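Side-chain contacts in exosome complex component Rrp42 (Archaeoglobus fulgidus, PDB 3M7N), which probably serves as a non-catalytic subunit of the RNA-degrading archaeal exosome and contributes to the structuring of the Rrp41 active site: residues N21-G26 with R202-V207; K44-A49 with A167-L172; L212-D217 with V223-S228. All coordinates share one frame; numbering follows the deposited sequence.

Contact 1. Residues N21-G26 with R202-V207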
# COMPACT_ATOMS: atom_id res chain seq x y z
N ASN H 21 -42.99 10.16 12.49
CA ASN H 21 -43.54 9.42 11.34
C ASN H 21 -43.45 10.10 9.96
O ASN H 21 -44.35 9.96 9.12
CB ASN H 21 -44.99 9.04 11.63
CG ASN H 21 -45.55 8.08 10.62
OD1 ASN H 21 -44.96 7.02 10.37
ND2 ASN H 21 -46.68 8.44 10.00
N GLU H 22 -42.37 10.83 9.72
CA GLU H 22 -42.19 11.55 8.46
C GLU H 22 -40.79 11.35 7.89
O GLU H 22 -39.85 11.10 8.62
CB GLU H 22 -42.41 13.05 8.66
CG GLU H 22 -43.85 13.43 8.87
CD GLU H 22 -44.00 14.89 9.17
OE1 GLU H 22 -42.98 15.53 9.44
OE2 GLU H 22 -45.14 15.39 9.11
N ARG H 23 -40.66 11.48 6.57
CA ARG H 23 -39.36 11.57 5.94
C ARG H 23 -38.99 13.03 5.64
O ARG H 23 -39.87 13.90 5.49
CB ARG H 23 -39.30 10.72 4.67
CG ARG H 23 -39.40 9.24 4.91
CD ARG H 23 -39.50 8.46 3.61
NE ARG H 23 -38.20 8.18 3.03
CZ ARG H 23 -37.98 7.22 2.13
NH1 ARG H 23 -36.76 7.01 1.65
NH2 ARG H 23 -38.98 6.46 1.72
N ILE H 24 -37.69 13.27 5.55
CA ILE H 24 -37.10 14.56 5.17
C ILE H 24 -37.82 15.32 4.07
O ILE H 24 -38.07 16.52 4.18
CB ILE H 24 -35.66 14.35 4.64
CG1 ILE H 24 -34.66 14.21 5.77
CG2 ILE H 24 -35.22 15.49 3.74
CD1 ILE H 24 -33.25 14.04 5.23
N ASP H 25 -38.12 14.63 2.97
CA ASP H 25 -38.68 15.29 1.80
C ASP H 25 -40.17 15.03 1.61
O ASP H 25 -40.70 15.28 0.53
CB ASP H 25 -37.94 14.86 0.54
CG ASP H 25 -38.08 13.37 0.27
OD1 ASP H 25 -38.65 12.67 1.14
OD2 ASP H 25 -37.64 12.90 -0.80
N GLY H 26 -40.85 14.51 2.64
CA GLY H 26 -42.27 14.20 2.53
C GLY H 26 -42.67 12.92 1.80
O GLY H 26 -43.84 12.67 1.61
N ARG H 202 -29.14 10.12 0.20
CA ARG H 202 -27.85 10.23 0.87
C ARG H 202 -28.02 10.86 2.25
O ARG H 202 -27.44 10.40 3.24
CB ARG H 202 -26.84 10.99 -0.01
CG ARG H 202 -25.49 11.30 0.63
CD ARG H 202 -24.40 11.39 -0.45
NE ARG H 202 -23.24 12.17 -0.01
CZ ARG H 202 -22.22 12.54 -0.79
NH1 ARG H 202 -21.23 13.26 -0.28
NH2 ARG H 202 -22.18 12.21 -2.07
N GLU H 203 -28.87 11.88 2.34
CA GLU H 203 -29.11 12.52 3.62
C GLU H 203 -29.64 11.51 4.63
O GLU H 203 -29.23 11.51 5.79
CB GLU H 203 -30.10 13.65 3.45
CG GLU H 203 -29.59 14.76 2.58
CD GLU H 203 -30.01 16.12 3.08
OE1 GLU H 203 -29.19 17.05 3.00
OE2 GLU H 203 -31.15 16.25 3.56
N GLU H 204 -30.53 10.64 4.18
CA GLU H 204 -31.06 9.62 5.06
C GLU H 204 -29.98 8.63 5.46
O GLU H 204 -30.00 8.13 6.58
CB GLU H 204 -32.29 8.92 4.46
CG GLU H 204 -33.53 9.82 4.41
CD GLU H 204 -34.64 9.28 3.51
OE1 GLU H 204 -35.84 9.55 3.79
OE2 GLU H 204 -34.31 8.60 2.52
N MET H 205 -29.04 8.35 4.57
CA MET H 205 -27.98 7.40 4.88
C MET H 205 -27.09 7.91 6.02
O MET H 205 -26.33 7.16 6.59
CB MET H 205 -27.13 7.09 3.64
CG MET H 205 -27.86 6.31 2.53
SD MET H 205 -28.57 4.73 3.04
CE MET H 205 -27.11 3.87 3.64
N SER H 206 -27.19 9.19 6.36
CA SER H 206 -26.43 9.71 7.48
C SER H 206 -26.72 8.91 8.75
O SER H 206 -25.95 8.92 9.69
CB SER H 206 -26.79 11.17 7.72
OG SER H 206 -28.09 11.24 8.27
N VAL H 207 -27.85 8.23 8.78
CA VAL H 207 -28.23 7.46 9.95
C VAL H 207 -27.33 6.26 10.19
O VAL H 207 -27.07 5.90 11.33
CB VAL H 207 -29.72 7.01 9.87
CG1 VAL H 207 -30.04 6.06 11.01
CG2 VAL H 207 -30.64 8.24 9.91
O HOH W 1 -36.09 11.16 5.92
O HOH W 2 -36.67 11.46 2.28
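Ile24 and Glu204 bring the two backbones closest, with their CA atoms 7.8 Å apart, where the type I turn from Arg23 to Gly26 faces the short, weakly bonded helix 202-205. The chains stay too far apart for direct backbone pairing, so side chains and two waters make the contact. The main link is a salt bridge between Arg23 and Glu204. Arg23 grips the carboxylate side-on with two nitrogens. Arg23 NE donates to Glu204 OE1 at 2.8 Å, and Arg23 NH1 donates to Glu204 OE2 at 3.0 Å. Both bonds are nearly straight (171° and 175°), and both oxygens are met on the syn side. The guanidinium and carboxylate planes lie 20° apart, close to coplanar. A bend in the arginine chain at chi3 turns this edge of the guanidinium to the glutamate. Arg23 NH1 also donates to the carbonyl O of Val198, and NH2 to that of Gly28. Glu204 OE2 also accepts from the backbone N of Ser201. Water 1 lies between Ile24 N and Glu204 OE1, 2.7 Å from each. Water 2 donates to the same OE1 and, weakly, to Asp25 OD1. Beside the ion pair, Ile24 CD1 packs on Glu203, 3.6 Å from its CB. The carboxylate of Glu203 forms a salt bridge with Lys10 of helix 4-19, and Ile24 also touches Val14 of that helix. The contact thus ties the loop after helix 4-19 to the helix that follows strand 195-198. Glu204 OE1 takes three donors, Arg23 NE and the two waters. The paired bonds and these further partners hold the carboxylate against rotation. Such a setting would be expected to keep Glu204 ionised, with its charge largely balanced by Arg23.

Contact 2. Residues K44-A49 with A167-L172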
# COMPACT_ATOMS: atom_id res chain seq x y z
N LYS H 44 -21.13 4.42 -28.89
CA LYS H 44 -20.03 3.52 -29.18
C LYS H 44 -20.20 2.20 -28.46
O LYS H 44 -19.60 1.20 -28.83
CB LYS H 44 -18.67 4.13 -28.84
CG LYS H 44 -18.17 5.14 -29.87
CD LYS H 44 -16.66 5.34 -29.80
CE LYS H 44 -16.23 6.47 -30.76
NZ LYS H 44 -14.74 6.61 -30.94
N ALA H 45 -21.00 2.20 -27.40
CA ALA H 45 -21.26 0.95 -26.70
C ALA H 45 -22.28 0.09 -27.46
O ALA H 45 -23.04 0.59 -28.30
CB ALA H 45 -21.73 1.22 -25.30
N GLU H 46 -22.28 -1.21 -27.18
CA GLU H 46 -23.31 -2.11 -27.72
C GLU H 46 -24.69 -1.84 -27.11
O GLU H 46 -25.72 -1.94 -27.79
CB GLU H 46 -22.90 -3.57 -27.53
CG GLU H 46 -21.84 -4.04 -28.54
CD GLU H 46 -20.46 -3.41 -28.32
OE1 GLU H 46 -19.67 -3.97 -27.53
OE2 GLU H 46 -20.17 -2.36 -28.92
N GLY H 47 -24.71 -1.49 -25.84
CA GLY H 47 -25.93 -1.10 -25.15
C GLY H 47 -25.54 -0.13 -24.03
O GLY H 47 -24.40 -0.15 -23.56
N SER H 48 -26.47 0.72 -23.63
CA SER H 48 -26.14 1.69 -22.60
C SER H 48 -27.38 2.32 -22.03
O SER H 48 -28.41 2.38 -22.69
CB SER H 48 -25.21 2.79 -23.16
OG SER H 48 -25.85 3.56 -24.15
N ALA H 49 -27.26 2.81 -20.81
CA ALA H 49 -28.38 3.50 -20.21
C ALA H 49 -27.95 4.43 -19.09
O ALA H 49 -27.06 4.12 -18.30
CB ALA H 49 -29.45 2.50 -19.73
N ALA H 167 -22.47 -8.70 -34.27
CA ALA H 167 -22.02 -9.88 -35.01
C ALA H 167 -21.21 -9.47 -36.25
O ALA H 167 -20.17 -10.04 -36.54
CB ALA H 167 -23.19 -10.78 -35.38
N GLU H 168 -21.70 -8.46 -36.96
CA GLU H 168 -21.05 -7.99 -38.18
C GLU H 168 -19.61 -7.62 -37.93
O GLU H 168 -18.70 -8.16 -38.56
CB GLU H 168 -21.78 -6.78 -38.74
CG GLU H 168 -23.18 -7.12 -39.16
CD GLU H 168 -24.05 -5.90 -39.22
OE1 GLU H 168 -23.48 -4.79 -39.38
OE2 GLU H 168 -25.29 -6.05 -39.11
N ARG H 169 -19.39 -6.68 -37.02
CA ARG H 169 -18.04 -6.26 -36.68
C ARG H 169 -17.14 -7.46 -36.56
O ARG H 169 -15.96 -7.39 -36.89
CB ARG H 169 -18.02 -5.50 -35.36
CG ARG H 169 -16.60 -5.20 -34.91
CD ARG H 169 -16.50 -4.87 -33.43
NE ARG H 169 -17.57 -3.98 -33.00
CZ ARG H 169 -17.62 -3.42 -31.80
NH1 ARG H 169 -18.64 -2.64 -31.49
NH2 ARG H 169 -16.65 -3.64 -30.91
N PHE H 170 -17.69 -8.57 -36.06
CA PHE H 170 -16.88 -9.75 -35.80
C PHE H 170 -17.10 -10.83 -36.85
O PHE H 170 -16.79 -12.00 -36.63
CB PHE H 170 -17.14 -10.30 -34.38
CG PHE H 170 -16.50 -9.47 -33.28
CD1 PHE H 170 -15.20 -9.72 -32.87
CD2 PHE H 170 -17.22 -8.45 -32.66
CE1 PHE H 170 -14.61 -8.96 -31.86
CE2 PHE H 170 -16.64 -7.69 -31.65
CZ PHE H 170 -15.34 -7.95 -31.25
N ASP H 171 -17.63 -10.42 -38.00
CA ASP H 171 -17.84 -11.33 -39.13
C ASP H 171 -18.51 -12.60 -38.65
O ASP H 171 -17.90 -13.67 -38.61
CB ASP H 171 -16.52 -11.62 -39.84
CG ASP H 171 -15.84 -10.36 -40.33
OD1 ASP H 171 -16.55 -9.46 -40.85
OD2 ASP H 171 -14.60 -10.26 -40.19
N LEU H 172 -19.79 -12.48 -38.29
CA LEU H 172 -20.47 -13.49 -37.53
C LEU H 172 -21.95 -13.40 -37.85
O LEU H 172 -22.78 -14.07 -37.24
CB LEU H 172 -20.26 -13.22 -36.04
CG LEU H 172 -19.54 -14.26 -35.18
CD1 LEU H 172 -18.28 -14.76 -35.85
CD2 LEU H 172 -19.23 -13.66 -33.83
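Glu46 and Arg169 make this contact with a single ion pair. The backbones stay well apart, and the nearest CA atoms, those of Glu46 and Ala167, are 10.7 Å from each other. The electrostatic part is a salt bridge from Arg169 NH1 to Glu46 OE2, 3.0 Å long. As a hydrogen bond it is weak, because the angle at the hydrogen is only 132°. The carboxylate and guanidinium planes stand 89° apart, so the paired, coplanar grip of a bidentate bridge is absent. Arg169 starts with CG anti to its own N (chi1 173°) and bends at chi3, which carries NH1 across to the glutamate. A bend at chi2 of Glu46 brings its OE2 to Arg169 NH1.

The other hydrogen bonds and charges lie outside the pair. Glu46 OE1 accepts from the backbone N of Met64, and OE2 has a second salt bridge, to Lys63 NZ. Two cations therefore share one oxygen, which would be expected to favour the charged form of Glu46. Arg169 NH2 donates to the carbonyl O of Glu87 of the exosome exonuclease 1 chain, so this arginine bridges the two subunits. Packing within the pair is slight. Glu46 rests instead on Thr163 and Pro166.

Glu46 and Gly47 both face Val62, forming a classic beta bulge at the start of strand 47-53. That strand pairs with strand 56-67. Arg169 reaches Glu46 from the loop between strands 164-165 and 176-177, while helix 148-161 packs against Ala49.

Contact 3. Residues L212-D217 with V223-S228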
# COMPACT_ATOMS: atom_id res chain seq x y z
N LEU H 212 -31.45 -3.26 3.46
CA LEU H 212 -31.95 -4.54 2.99
C LEU H 212 -32.33 -4.36 1.53
O LEU H 212 -33.01 -3.40 1.17
CB LEU H 212 -33.12 -4.99 3.87
CG LEU H 212 -33.75 -6.40 3.87
CD1 LEU H 212 -35.06 -6.40 3.14
CD2 LEU H 212 -32.84 -7.51 3.37
N THR H 213 -31.84 -5.25 0.69
CA THR H 213 -32.15 -5.22 -0.73
C THR H 213 -32.89 -6.50 -1.12
O THR H 213 -32.46 -7.60 -0.79
CB THR H 213 -30.87 -5.12 -1.59
OG1 THR H 213 -30.19 -3.89 -1.30
CG2 THR H 213 -31.22 -5.15 -3.04
N ILE H 214 -34.01 -6.36 -1.82
CA ILE H 214 -34.74 -7.50 -2.35
C ILE H 214 -34.93 -7.30 -3.85
O ILE H 214 -35.40 -6.25 -4.28
CB ILE H 214 -36.12 -7.69 -1.68
CG1 ILE H 214 -35.94 -8.03 -0.21
CG2 ILE H 214 -36.91 -8.83 -2.35
CD1 ILE H 214 -37.15 -7.79 0.62
N THR H 215 -34.57 -8.32 -4.63
CA THR H 215 -34.75 -8.27 -6.07
C THR H 215 -35.76 -9.30 -6.57
O THR H 215 -35.73 -10.47 -6.19
CB THR H 215 -33.42 -8.49 -6.80
OG1 THR H 215 -32.42 -7.65 -6.19
CG2 THR H 215 -33.55 -8.18 -8.31
N THR H 216 -36.65 -8.86 -7.45
CA THR H 216 -37.63 -9.77 -8.01
C THR H 216 -37.56 -9.82 -9.53
O THR H 216 -37.01 -8.92 -10.18
CB THR H 216 -39.04 -9.37 -7.60
OG1 THR H 216 -39.32 -8.07 -8.13
CG2 THR H 216 -39.18 -9.32 -6.09
N ASP H 217 -38.11 -10.89 -10.09
CA ASP H 217 -38.28 -11.01 -11.53
C ASP H 217 -39.68 -10.58 -11.95
O ASP H 217 -40.46 -10.08 -11.13
CB ASP H 217 -37.97 -12.44 -12.01
CG ASP H 217 -38.98 -13.48 -11.52
OD1 ASP H 217 -40.07 -13.10 -11.05
OD2 ASP H 217 -38.69 -14.69 -11.62
N VAL H 223 -35.54 -13.15 -6.38
CA VAL H 223 -34.47 -13.70 -7.19
C VAL H 223 -33.09 -13.42 -6.55
O VAL H 223 -32.11 -14.12 -6.80
CB VAL H 223 -34.61 -13.18 -8.66
CG1 VAL H 223 -33.37 -12.53 -9.18
CG2 VAL H 223 -35.12 -14.30 -9.60
N ALA H 224 -33.04 -12.41 -5.69
CA ALA H 224 -31.83 -12.11 -4.94
C ALA H 224 -32.21 -11.32 -3.72
O ALA H 224 -33.16 -10.54 -3.76
CB ALA H 224 -30.85 -11.31 -5.80
N MET H 225 -31.51 -11.52 -2.62
CA MET H 225 -31.70 -10.65 -1.48
C MET H 225 -30.36 -10.46 -0.79
O MET H 225 -29.50 -11.34 -0.82
CB MET H 225 -32.71 -11.21 -0.48
CG MET H 225 -34.11 -11.50 -1.03
SD MET H 225 -35.11 -12.42 0.18
CE MET H 225 -35.43 -11.10 1.28
N GLN H 226 -30.21 -9.31 -0.14
CA GLN H 226 -28.98 -8.98 0.52
C GLN H 226 -29.25 -8.03 1.69
O GLN H 226 -29.71 -6.90 1.50
CB GLN H 226 -28.05 -8.30 -0.50
CG GLN H 226 -26.74 -7.75 0.08
CD GLN H 226 -25.80 -8.85 0.49
OE1 GLN H 226 -25.73 -9.92 -0.15
NE2 GLN H 226 -25.05 -8.59 1.56
N LYS H 227 -28.99 -8.50 2.90
CA LYS H 227 -28.92 -7.62 4.06
C LYS H 227 -27.46 -7.08 4.21
O LYS H 227 -26.51 -7.84 4.09
CB LYS H 227 -29.37 -8.37 5.31
CG LYS H 227 -29.10 -7.62 6.59
CD LYS H 227 -29.63 -8.37 7.80
CE LYS H 227 -28.57 -8.52 8.87
NZ LYS H 227 -28.23 -7.28 9.56
N SER H 228 -27.30 -5.78 4.47
CA SER H 228 -25.94 -5.21 4.63
C SER H 228 -25.87 -4.25 5.78
O SER H 228 -26.80 -3.48 6.01
CB SER H 228 -25.50 -4.41 3.39
OG SER H 228 -25.36 -5.23 2.26
O HOH W 3 -28.83 -3.76 0.84
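Ile214 and Met225 face each other in a non-hydrogen-bonded pair of this antiparallel hairpin. Their side chains lie side by side, pointing the same way, and Met225 CE reaches Ile214 CG1 at 3.5 Å. The bend of Met225 at chi3 (74°) turns the methyl onto the isoleucine. On this face Leu212 CD2 also lies 4.1 Å from Lys227 CB. On the other face Thr215 CB meets Ala224 CB at 3.9 Å.

Backbone bonds set this register. Thr213 and Gln226 bond both ways, with Thr213 N to Gln226 O at 2.8 Å. Thr215 N donates to Ala224 O. Thr215 O accepts from Val223 N at 2.7 Å, and Val223 and Ala224 opposite Thr215 form a classic beta bulge.

Further out, Thr213 OG1 bonds Thr188 OG1. Gln226 OE1 accepts from Arg111 and from Gln205 of the exosome exonuclease 1 chain.

Helix 235-253 covers the Ile214 face through Leu241, Ser245 and Phe238. Strand 185-192 flanks 211-216 on its other edge. Residues Ala224 to Gln226 pair with a strand of the exonuclease 1 chain, so the sheet continues across the subunit interface.

Contacts 1 and 3 belong to neighbouring parts of the chain, since helix 202-205 leads into strand 211-216. Their centres are 22 Å apart and their nearest atoms about 8 Å. Contact 2 lies on the opposite side of the chain's centre from both, with its centre 42 Å from that of contact 1 and 31 Å from that of contact 3. None of the three touches another. The bound nucleic acid lies about 5 Å from the nearest atom of contact 2, about 8 Å from contact 3 and about 22 Å from contact 1. All three have neighbours on the exosome exonuclease 1 chain, and in contact 3 the sheet itself runs on into that chain.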